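PDB 6EO5: PpBBE-like 1 D396N from Physcomitrella patens subsp. patens, which is an engineered variant of a berberine bridge enzyme-like flavoprotein that oxidises cellobiose with an FAD cofactor probably held by two covalent bonds. Local coordinates for residues Y126-T136 with L300-V308; L235-W245 with F257-L267. All coordinates share one frame; numbering follows the deposited sequence.

Contact 1 of 2, residues Y126-T136 with L300-V308; sequences YLALWNAGKVT and LNWIQLILV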
loop_
_atom_site.group_PDB
_atom_site.type_symbol
_atom_site.label_atom_id
_atom_site.label_comp_id
_atom_site.label_asym_id
_atom_site.label_seq_id
_atom_site.Cartn_x
_atom_site.Cartn_y
_atom_site.Cartn_z
ATOM N N TYR A 126 -11.915 1.283 -8.836
ATOM C CA TYR A 126 -12.351 -0.015 -9.349
ATOM C C TYR A 126 -13.665 0.115 -10.105
ATOM O O TYR A 126 -13.859 -0.516 -11.150
ATOM C CB TYR A 126 -12.524 -1.019 -8.208
ATOM C CG TYR A 126 -11.264 -1.656 -7.672
ATOM C CD1 TYR A 126 -10.406 -2.374 -8.500
ATOM C CD2 TYR A 126 -10.955 -1.575 -6.312
ATOM C CE1 TYR A 126 -9.259 -2.966 -7.986
ATOM C CE2 TYR A 126 -9.830 -2.160 -5.793
ATOM C CZ TYR A 126 -8.980 -2.850 -6.626
ATOM O OH TYR A 126 -7.857 -3.425 -6.083
ATOM N N LEU A 127 -14.593 0.907 -9.560
ATOM C CA LEU A 127 -15.893 1.106 -10.183
ATOM C C LEU A 127 -15.743 1.779 -11.543
ATOM O O LEU A 127 -16.344 1.343 -12.534
ATOM C CB LEU A 127 -16.775 1.937 -9.252
ATOM C CG LEU A 127 -18.273 1.901 -9.525
ATOM C CD1 LEU A 127 -18.704 0.486 -9.897
ATOM C CD2 LEU A 127 -19.027 2.387 -8.307
ATOM N N ALA A 128 -14.923 2.833 -11.612
ATOM C CA ALA A 128 -14.716 3.528 -12.880
ATOM C C ALA A 128 -14.127 2.598 -13.931
ATOM O O ALA A 128 -14.554 2.612 -15.092
ATOM C CB ALA A 128 -13.819 4.745 -12.678
ATOM N N LEU A 129 -13.138 1.787 -13.546
ATOM C CA LEU A 129 -12.478 0.905 -14.507
ATOM C C LEU A 129 -13.376 -0.256 -14.924
ATOM O O LEU A 129 -13.271 -0.750 -16.053
ATOM C CB LEU A 129 -11.165 0.378 -13.922
ATOM C CG LEU A 129 -9.982 1.354 -13.892
ATOM C CD1 LEU A 129 -8.850 0.799 -13.030
ATOM C CD2 LEU A 129 -9.485 1.628 -15.300
ATOM N N TRP A 130 -14.252 -0.711 -14.026
ATOM C CA TRP A 130 -15.185 -1.781 -14.368
ATOM C C TRP A 130 -16.254 -1.280 -15.337
ATOM O O TRP A 130 -16.482 -1.879 -16.399
ATOM C CB TRP A 130 -15.817 -2.325 -13.087
ATOM C CG TRP A 130 -16.840 -3.380 -13.305
ATOM C CD1 TRP A 130 -18.174 -3.280 -13.065
ATOM C CD2 TRP A 130 -16.613 -4.712 -13.788
ATOM N NE1 TRP A 130 -18.796 -4.462 -13.371
ATOM C CE2 TRP A 130 -17.865 -5.359 -13.819
ATOM C CE3 TRP A 130 -15.476 -5.417 -14.201
ATOM C CZ2 TRP A 130 -18.018 -6.683 -14.243
ATOM C CZ3 TRP A 130 -15.629 -6.740 -14.631
ATOM C CH2 TRP A 130 -16.897 -7.356 -14.650
ATOM N N ASN A 131 -16.905 -0.165 -14.981
ATOM C CA ASN A 131 -17.913 0.445 -15.837
ATOM C C ASN A 131 -17.348 0.824 -17.198
ATOM O O ASN A 131 -18.038 0.715 -18.213
ATOM C CB ASN A 131 -18.498 1.679 -15.151
ATOM C CG ASN A 131 -19.365 1.333 -13.943
ATOM O OD1 ASN A 131 -19.825 0.203 -13.786
ATOM N ND2 ASN A 131 -19.590 2.319 -13.079
ATOM N N ALA A 132 -16.099 1.287 -17.248
ATOM C CA ALA A 132 -15.575 1.798 -18.512
ATOM C C ALA A 132 -15.322 0.682 -19.511
ATOM O O ALA A 132 -15.552 0.869 -20.710
ATOM C CB ALA A 132 -14.294 2.596 -18.282
ATOM N N GLY A 133 -14.853 -0.479 -19.050
ATOM C CA GLY A 133 -14.442 -1.525 -19.970
ATOM C C GLY A 133 -14.217 -2.902 -19.374
ATOM O O GLY A 133 -13.546 -3.742 -19.988
ATOM N N LYS A 134 -14.784 -3.153 -18.195
ATOM C CA LYS A 134 -14.553 -4.398 -17.453
ATOM C C LYS A 134 -13.057 -4.719 -17.327
ATOM O O LYS A 134 -12.606 -5.851 -17.537
ATOM C CB LYS A 134 -15.320 -5.553 -18.090
ATOM C CG LYS A 134 -16.784 -5.520 -17.750
ATOM C CD LYS A 134 -17.538 -6.608 -18.469
ATOM C CE LYS A 134 -19.036 -6.418 -18.314
ATOM N NZ LYS A 134 -19.768 -7.526 -18.985
ATOM N N VAL A 135 -12.281 -3.697 -16.968
ATOM C CA VAL A 135 -10.851 -3.827 -16.740
ATOM C C VAL A 135 -10.539 -3.448 -15.290
ATOM O O VAL A 135 -11.410 -3.031 -14.521
ATOM C CB VAL A 135 -10.023 -2.971 -17.722
ATOM C CG1 VAL A 135 -10.269 -3.434 -19.137
ATOM C CG2 VAL A 135 -10.380 -1.503 -17.578
ATOM N N THR A 136 -9.271 -3.591 -14.924
ATOM C CA THR A 136 -8.845 -3.273 -13.567
ATOM C C THR A 136 -7.341 -3.062 -13.568
ATOM O O THR A 136 -6.643 -3.400 -14.528
ATOM C CB THR A 136 -9.236 -4.386 -12.581
ATOM O OG1 THR A 136 -9.278 -3.865 -11.250
ATOM C CG2 THR A 136 -8.257 -5.551 -12.647
ATOM N N LEU A 300 -17.986 -15.157 -8.923
ATOM C CA LEU A 300 -18.420 -13.763 -8.926
ATOM C C LEU A 300 -17.896 -13.076 -10.176
ATOM O O LEU A 300 -17.021 -13.600 -10.867
ATOM C CB LEU A 300 -17.893 -13.003 -7.698
ATOM C CG LEU A 300 -18.180 -13.554 -6.310
ATOM C CD1 LEU A 300 -17.394 -12.787 -5.276
ATOM C CD2 LEU A 300 -19.664 -13.440 -6.054
ATOM N N ASN A 301 -18.421 -11.883 -10.463
ATOM C CA ASN A 301 -17.750 -11.016 -11.417
ATOM C C ASN A 301 -16.771 -10.124 -10.657
ATOM O O ASN A 301 -16.711 -10.142 -9.420
ATOM C CB ASN A 301 -18.753 -10.204 -12.242
ATOM C CG ASN A 301 -19.512 -9.169 -11.430
ATOM O OD1 ASN A 301 -18.956 -8.477 -10.570
ATOM N ND2 ASN A 301 -20.798 -9.036 -11.724
ATOM N N TRP A 302 -16.018 -9.304 -11.398
ATOM C CA TRP A 302 -14.889 -8.608 -10.789
ATOM C C TRP A 302 -15.346 -7.586 -9.746
ATOM O O TRP A 302 -14.795 -7.529 -8.640
ATOM C CB TRP A 302 -14.022 -7.948 -11.863
ATOM C CG TRP A 302 -12.792 -7.314 -11.272
ATOM C CD1 TRP A 302 -12.535 -5.971 -11.124
ATOM C CD2 TRP A 302 -11.673 -8.000 -10.695
ATOM N NE1 TRP A 302 -11.313 -5.787 -10.518
ATOM C CE2 TRP A 302 -10.766 -7.012 -10.238
ATOM C CE3 TRP A 302 -11.347 -9.350 -10.525
ATOM C CZ2 TRP A 302 -9.551 -7.335 -9.628
ATOM C CZ3 TRP A 302 -10.135 -9.669 -9.922
ATOM C CH2 TRP A 302 -9.255 -8.664 -9.476
ATOM N N ILE A 303 -16.358 -6.772 -10.071
ATOM C CA ILE A 303 -16.761 -5.729 -9.130
ATOM C C ILE A 303 -17.447 -6.334 -7.906
ATOM O O ILE A 303 -17.451 -5.721 -6.830
ATOM C CB ILE A 303 -17.636 -4.662 -9.829
ATOM C CG1 ILE A 303 -17.493 -3.319 -9.114
ATOM C CG2 ILE A 303 -19.116 -5.092 -9.941
ATOM C CD1 ILE A 303 -16.139 -2.658 -9.353
ATOM N N GLN A 304 -18.003 -7.544 -8.038
ATOM C CA GLN A 304 -18.489 -8.270 -6.868
ATOM C C GLN A 304 -17.336 -8.754 -6.014
ATOM O O GLN A 304 -17.458 -8.830 -4.788
ATOM C CB GLN A 304 -19.339 -9.464 -7.292
ATOM C CG GLN A 304 -20.707 -9.116 -7.801
ATOM C CD GLN A 304 -21.444 -10.346 -8.277
ATOM O OE1 GLN A 304 -20.981 -11.057 -9.170
ATOM N NE2 GLN A 304 -22.587 -10.625 -7.658
ATOM N N LEU A 305 -16.228 -9.135 -6.656
ATOM C CA LEU A 305 -15.075 -9.626 -5.922
ATOM C C LEU A 305 -14.483 -8.523 -5.052
ATOM O O LEU A 305 -14.143 -8.751 -3.882
ATOM C CB LEU A 305 -14.031 -10.171 -6.899
ATOM C CG LEU A 305 -12.783 -10.523 -6.095
ATOM C CD1 LEU A 305 -12.855 -11.960 -5.606
ATOM C CD2 LEU A 305 -11.495 -10.215 -6.837
ATOM N N ILE A 306 -14.384 -7.311 -5.609
ATOM C CA ILE A 306 -13.961 -6.145 -4.841
ATOM C C ILE A 306 -14.841 -5.964 -3.613
ATOM O O ILE A 306 -14.358 -5.644 -2.524
ATOM C CB ILE A 306 -13.983 -4.897 -5.739
ATOM C CG1 ILE A 306 -13.127 -5.139 -6.977
ATOM C CG2 ILE A 306 -13.489 -3.690 -4.983
ATOM C CD1 ILE A 306 -11.677 -5.323 -6.658
ATOM N N LEU A 307 -16.150 -6.167 -3.762
ATOM C CA LEU A 307 -17.032 -5.971 -2.619
ATOM C C LEU A 307 -16.825 -7.057 -1.577
ATOM O O LEU A 307 -16.785 -6.774 -0.374
ATOM C CB LEU A 307 -18.483 -5.927 -3.084
ATOM C CG LEU A 307 -18.833 -4.645 -3.842
ATOM C CD1 LEU A 307 -19.980 -4.865 -4.819
ATOM C CD2 LEU A 307 -19.163 -3.549 -2.844
ATOM N N VAL A 308 -16.681 -8.304 -2.015
ATOM C CA VAL A 308 -16.557 -9.395 -1.063
ATOM C C VAL A 308 -15.232 -9.297 -0.319
ATOM O O VAL A 308 -15.163 -9.544 0.894
ATOM C CB VAL A 308 -16.728 -10.741 -1.788
ATOM C CG1 VAL A 308 -16.409 -11.892 -0.872
ATOM C CG2 VAL A 308 -18.154 -10.862 -2.299
#
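Y126 and W130 of helix 122-133 meet W302, I303 and I306 of helix 302-308 in a buried, antiparallel helix-helix packing, a worked example of how rings and branched aliphatic chains join what are probably the FAD-binding and substrate domains. The first helix lies in the FAD-binding region; the second follows strand 294-300 at the margin of the seven-stranded sheet. The axes of segments 126-133 and 302-308 approach to 10.4 Å and run at 165°.

Each ring of the first helix receives an isoleucine. I306 puts its CD1 methyl over the centre of the Y126 ring, 3.5 Å from the centroid, while its CG2 rests against CD2. I303 lies over the five-membered ring of W130, its CB 3.7 Å from that centroid, and the aliphatic CG of K134 covers the opposite face. CG of W130 stands opposite the backbone N (chi1 177°), which directs the indole toward helix 302-308; its six-membered end reaches CB of W302, with CZ3 3.4 Å away. Were the indole of W130 replaced by the methyl of an alanine, I303 would probably lose the flat surface it packs on, and a gap would be likely to open beside W302 CB and N301. I303 CD1 also touches the backbone O of Y126, at 3.6 Å.

The W302 indole has T136 CG2 near the rim of one face and I306 CG1, more loosely, near the rim of the other, and its NE1 gives a weak, bent bond to T136 OG1 (2.9 Å, N-H...O 131°). At the start of the second helix N301 and Q304 form a capping box, Q304 N reaching N301 OD1 at 2.9 Å and N301 N donating in return to Q304 OE1. The hydroxyl of Y126 bonds G140 O. The chemistry implies an interface fixed chiefly by shape, one weak polar link tying the buried indole N-H to a threonine.

Contact 2 of 2, residues L235-W245 with F257-L267; sequences LFKNFKSFQSW and FYMDPSGVSWL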
loop_
_atom_site.group_PDB
_atom_site.type_symbol
_atom_site.label_atom_id
_atom_site.label_comp_id
_atom_site.label_asym_id
_atom_site.label_seq_id
_atom_site.Cartn_x
_atom_site.Cartn_y
_atom_site.Cartn_z
ATOM N N LEU A 235 -2.977 -23.589 14.724
ATOM C CA LEU A 235 -2.266 -22.492 14.066
ATOM C C LEU A 235 -0.987 -22.974 13.381
ATOM O O LEU A 235 -0.696 -22.585 12.244
ATOM C CB LEU A 235 -1.942 -21.389 15.076
ATOM C CG LEU A 235 -3.130 -20.609 15.619
ATOM C CD1 LEU A 235 -2.685 -19.681 16.736
ATOM C CD2 LEU A 235 -3.814 -19.837 14.492
ATOM N N PHE A 236 -0.193 -23.795 14.066
ATOM C CA PHE A 236 1.019 -24.313 13.448
ATOM C C PHE A 236 0.681 -25.125 12.207
ATOM O O PHE A 236 1.277 -24.937 11.137
ATOM C CB PHE A 236 1.802 -25.173 14.438
ATOM C CG PHE A 236 3.048 -25.760 13.851
ATOM C CD1 PHE A 236 3.011 -26.969 13.165
ATOM C CD2 PHE A 236 4.256 -25.091 13.956
ATOM C CE1 PHE A 236 4.152 -27.494 12.600
ATOM C CE2 PHE A 236 5.407 -25.619 13.392
ATOM C CZ PHE A 236 5.354 -26.820 12.717
ATOM N N LYS A 237 -0.276 -26.048 12.345
ATOM C CA LYS A 237 -0.642 -26.918 11.238
ATOM C C LYS A 237 -1.133 -26.103 10.049
ATOM O O LYS A 237 -0.717 -26.341 8.906
ATOM C CB LYS A 237 -1.700 -27.917 11.713
ATOM C CG LYS A 237 -1.907 -29.121 10.805
ATOM C CD LYS A 237 -3.008 -30.030 11.337
ATOM C CE LYS A 237 -3.348 -31.122 10.331
ATOM N NZ LYS A 237 -2.189 -32.028 10.099
ATOM N N ASN A 238 -2.012 -25.122 10.297
ATOM C CA ASN A 238 -2.550 -24.339 9.186
ATOM C C ASN A 238 -1.461 -23.504 8.523
ATOM O O ASN A 238 -1.376 -23.460 7.291
ATOM C CB ASN A 238 -3.701 -23.445 9.650
ATOM C CG ASN A 238 -4.883 -24.229 10.181
ATOM O OD1 ASN A 238 -4.916 -25.450 10.093
ATOM N ND2 ASN A 238 -5.865 -23.527 10.733
ATOM N N PHE A 239 -0.608 -22.845 9.315
ATOM C CA PHE A 239 0.425 -22.009 8.710
ATOM C C PHE A 239 1.424 -22.848 7.922
ATOM O O PHE A 239 1.811 -22.468 6.809
ATOM C CB PHE A 239 1.162 -21.165 9.759
ATOM C CG PHE A 239 2.066 -20.151 9.130
ATOM C CD1 PHE A 239 1.539 -18.978 8.607
ATOM C CD2 PHE A 239 3.415 -20.407 8.959
ATOM C CE1 PHE A 239 2.340 -18.058 7.971
ATOM C CE2 PHE A 239 4.236 -19.481 8.320
ATOM C CZ PHE A 239 3.689 -18.303 7.826
ATOM N N LYS A 240 1.855 -23.989 8.476
ATOM C CA LYS A 240 2.774 -24.859 7.746
ATOM C C LYS A 240 2.167 -25.313 6.424
ATOM O O LYS A 240 2.847 -25.329 5.391
ATOM C CB LYS A 240 3.154 -26.066 8.600
ATOM C CG LYS A 240 4.256 -26.927 8.012
ATOM C CD LYS A 240 4.756 -27.916 9.061
ATOM C CE LYS A 240 5.691 -28.958 8.465
ATOM N NZ LYS A 240 6.557 -28.291 7.466
ATOM N N SER A 241 0.880 -25.664 6.433
ATOM C CA SER A 241 0.227 -26.085 5.200
ATOM C C SER A 241 0.139 -24.944 4.197
ATOM O O SER A 241 0.273 -25.165 2.988
ATOM C CB SER A 241 -1.158 -26.631 5.501
ATOM O OG SER A 241 -1.763 -27.010 4.289
ATOM N N PHE A 242 -0.093 -23.720 4.683
ATOM C CA PHE A 242 -0.066 -22.546 3.810
ATOM C C PHE A 242 1.292 -22.392 3.130
ATOM O O PHE A 242 1.365 -22.187 1.911
ATOM C CB PHE A 242 -0.430 -21.297 4.620
ATOM C CG PHE A 242 -0.073 -19.995 3.946
ATOM C CD1 PHE A 242 -0.730 -19.585 2.785
ATOM C CD2 PHE A 242 0.904 -19.163 4.499
ATOM C CE1 PHE A 242 -0.411 -18.376 2.169
ATOM C CE2 PHE A 242 1.237 -17.951 3.897
ATOM C CZ PHE A 242 0.573 -17.556 2.721
ATOM N N GLN A 243 2.383 -22.507 3.905
ATOM C CA GLN A 243 3.736 -22.395 3.352
ATOM C C GLN A 243 4.008 -23.459 2.296
ATOM O O GLN A 243 4.537 -23.160 1.220
ATOM C CB GLN A 243 4.773 -22.509 4.461
ATOM C CG GLN A 243 5.076 -21.223 5.169
ATOM C CD GLN A 243 6.396 -21.281 5.916
ATOM O OE1 GLN A 243 6.985 -20.249 6.230
ATOM N NE2 GLN A 243 6.864 -22.495 6.211
ATOM N N SER A 244 3.701 -24.723 2.607
ATOM C CA SER A 244 3.933 -25.797 1.645
ATOM C C SER A 244 3.140 -25.564 0.375
ATOM O O SER A 244 3.683 -25.644 -0.729
ATOM C CB SER A 244 3.558 -27.140 2.256
ATOM O OG SER A 244 4.174 -27.288 3.512
ATOM N N TRP A 245 1.846 -25.263 0.524
ATOM C CA TRP A 245 0.982 -24.998 -0.620
ATOM C C TRP A 245 1.456 -23.781 -1.411
ATOM O O TRP A 245 1.443 -23.793 -2.655
ATOM C CB TRP A 245 -0.452 -24.797 -0.127
ATOM C CG TRP A 245 -1.424 -24.273 -1.169
ATOM C CD1 TRP A 245 -2.035 -24.992 -2.147
ATOM C CD2 TRP A 245 -1.911 -22.921 -1.304
ATOM N NE1 TRP A 245 -2.858 -24.182 -2.889
ATOM C CE2 TRP A 245 -2.803 -22.907 -2.394
ATOM C CE3 TRP A 245 -1.677 -21.726 -0.610
ATOM C CZ2 TRP A 245 -3.467 -21.748 -2.805
ATOM C CZ3 TRP A 245 -2.335 -20.572 -1.028
ATOM C CH2 TRP A 245 -3.216 -20.594 -2.112
ATOM N N PHE A 257 -2.715 -15.252 3.946
ATOM C CA PHE A 257 -3.029 -15.967 5.170
ATOM C C PHE A 257 -3.173 -14.978 6.332
ATOM O O PHE A 257 -2.499 -13.942 6.382
ATOM C CB PHE A 257 -1.940 -17.006 5.455
ATOM C CG PHE A 257 -2.304 -18.007 6.508
ATOM C CD1 PHE A 257 -2.901 -19.211 6.157
ATOM C CD2 PHE A 257 -2.024 -17.761 7.853
ATOM C CE1 PHE A 257 -3.229 -20.149 7.129
ATOM C CE2 PHE A 257 -2.342 -18.698 8.825
ATOM C CZ PHE A 257 -2.945 -19.893 8.461
ATOM N N TYR A 258 -4.067 -15.303 7.268
ATOM C CA TYR A 258 -4.352 -14.448 8.410
ATOM C C TYR A 258 -4.290 -15.266 9.695
ATOM O O TYR A 258 -4.515 -16.476 9.697
ATOM C CB TYR A 258 -5.726 -13.764 8.265
ATOM C CG TYR A 258 -6.198 -13.000 9.486
ATOM C CD1 TYR A 258 -6.792 -13.666 10.566
ATOM C CD2 TYR A 258 -6.088 -11.616 9.555
ATOM C CE1 TYR A 258 -7.223 -12.985 11.692
ATOM C CE2 TYR A 258 -6.525 -10.917 10.687
ATOM C CZ TYR A 258 -7.093 -11.612 11.746
ATOM O OH TYR A 258 -7.535 -10.950 12.869
ATOM N N MET A 259 -4.001 -14.582 10.794
ATOM C CA MET A 259 -3.737 -15.212 12.078
ATOM C C MET A 259 -3.777 -14.110 13.128
ATOM O O MET A 259 -3.342 -12.994 12.851
ATOM C CB MET A 259 -2.367 -15.901 12.030
ATOM C CG MET A 259 -1.900 -16.587 13.267
ATOM S SD MET A 259 -0.222 -17.229 13.035
ATOM C CE MET A 259 -0.455 -18.314 11.641
ATOM N N ASP A 260 -4.321 -14.400 14.307
ATOM C CA ASP A 260 -4.342 -13.389 15.358
ATOM C C ASP A 260 -4.359 -14.084 16.717
ATOM O O ASP A 260 -4.626 -15.290 16.796
ATOM C CB ASP A 260 -5.519 -12.407 15.173
ATOM C CG ASP A 260 -6.876 -12.989 15.537
ATOM O OD1 ASP A 260 -6.989 -13.787 16.496
ATOM O OD2 ASP A 260 -7.856 -12.601 14.866
ATOM N N PRO A 261 -4.035 -13.360 17.803
ATOM C CA PRO A 261 -3.810 -14.027 19.105
ATOM C C PRO A 261 -5.061 -14.597 19.753
ATOM O O PRO A 261 -4.933 -15.359 20.718
ATOM C CB PRO A 261 -3.202 -12.918 19.976
ATOM C CG PRO A 261 -2.705 -11.893 18.997
ATOM C CD PRO A 261 -3.661 -11.936 17.858
ATOM N N SER A 262 -6.254 -14.266 19.266
ATOM C CA SER A 262 -7.465 -14.909 19.758
ATOM C C SER A 262 -7.639 -16.326 19.230
ATOM O O SER A 262 -8.549 -17.026 19.677
ATOM C CB SER A 262 -8.695 -14.080 19.388
ATOM O OG SER A 262 -9.067 -14.284 18.036
ATOM N N GLY A 263 -6.811 -16.757 18.287
ATOM C CA GLY A 263 -6.881 -18.095 17.737
ATOM C C GLY A 263 -7.450 -18.181 16.333
ATOM O O GLY A 263 -7.394 -19.262 15.734
ATOM N N VAL A 264 -8.003 -17.095 15.791
ATOM C CA VAL A 264 -8.513 -17.119 14.426
ATOM C C VAL A 264 -7.357 -17.276 13.447
ATOM O O VAL A 264 -6.269 -16.716 13.647
ATOM C CB VAL A 264 -9.317 -15.840 14.139
ATOM C CG1 VAL A 264 -9.811 -15.820 12.699
ATOM C CG2 VAL A 264 -10.476 -15.724 15.109
ATOM N N SER A 265 -7.580 -18.057 12.390
ATOM C CA SER A 265 -6.670 -18.101 11.249
ATOM C C SER A 265 -7.463 -18.430 9.992
ATOM O O SER A 265 -8.485 -19.122 10.051
ATOM C CB SER A 265 -5.542 -19.126 11.444
ATOM O OG SER A 265 -6.055 -20.444 11.491
ATOM N N TRP A 266 -6.991 -17.931 8.847
ATOM C CA TRP A 266 -7.684 -18.248 7.605
ATOM C C TRP A 266 -6.748 -18.119 6.414
ATOM O O TRP A 266 -5.692 -17.487 6.487
ATOM C CB TRP A 266 -8.933 -17.372 7.402
ATOM C CG TRP A 266 -8.720 -15.893 7.099
ATOM C CD1 TRP A 266 -8.108 -15.343 5.998
ATOM C CD2 TRP A 266 -9.195 -14.782 7.883
ATOM N NE1 TRP A 266 -8.151 -13.966 6.069
ATOM C CE2 TRP A 266 -8.817 -13.600 7.212
ATOM C CE3 TRP A 266 -9.910 -14.676 9.087
ATOM C CZ2 TRP A 266 -9.119 -12.336 7.712
ATOM C CZ3 TRP A 266 -10.210 -13.417 9.574
ATOM C CH2 TRP A 266 -9.813 -12.268 8.891
ATOM N N LEU A 267 -7.149 -18.756 5.319
ATOM C CA LEU A 267 -6.570 -18.522 4.006
ATOM C C LEU A 267 -7.661 -17.901 3.154
ATOM O O LEU A 267 -8.754 -18.459 3.052
ATOM C CB LEU A 267 -6.063 -19.815 3.369
ATOM C CG LEU A 267 -5.557 -19.669 1.936
ATOM C CD1 LEU A 267 -4.381 -18.707 1.880
ATOM C CD2 LEU A 267 -5.177 -21.016 1.354
#
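The side-chain amide of N238 is gripped at both ends: ND2 donates to S265 OG across the contact (3.2 Å, N-H...O 161°), and OD1 accepts from A290 N. The serine oxygen lies in the amide plane, and the two bonds together should fix the rotation of the buried amide between helix 235-246 and strand 264-271.

Beside this polar pair the packing is aromatic. F257 is the middle member of a three-ring cluster. F239 turns its edge to the F257 face in a T-shaped pair, planes at 83° and centroids 5.6 Å apart. F242 meets F257 differently: the two planes are close to parallel but slid apart, and CB of F257, rather than its ring, sits over the centre of the F242 ring, 3.5 Å from the centroid. The CZ edge of F257 points into the helix, 3.8 Å from N238 CB.

Aliphatic chains close both ends. L235 packs its CD2 on S265 CB at 3.6 Å and also touches M259 CG. The M259 chain is bent at its last torsion (chi3 -59°), bringing methyl CE to F239 CD1. At the far end L267 splits its branches, CD1 going to F242 and CD2 over the face of W245, 3.7 Å from CZ3.

Helix 279-288 adds F285 against F242 and L267, while Y365 of the neighbouring strand 361-367 meets F239. The hairpin of strands 253-259 and 264-271, joined by the type I turn D260-G263, thus presents one face to a helix running nearly along its strands: a helix layer on the seven-stranded antiparallel sheet, an alpha+beta arrangement consistent with the substrate domain of the vanillyl-alcohol oxidase family.

Both contacts are buried, yet they do different work in the fold. Contact 1 joins helices from two parts of the chain, one in the FAD-binding region and one following an edge strand of the seven-stranded sheet; contact 2 packs a covering helix on two strands of that sheet and is nested in the loop that contact 1 closes. Their centres are about 29 Å apart, and no atoms touch. Contact 1 lies nearer the cofactor, the Y126 side chain being about 8 Å from FAD, against about 14 Å for F257. At what is probably a domain boundary, isoleucines cover single rings beside a weak polar link; on the sheet, phenylalanines cluster around a straighter amide-hydroxyl bond.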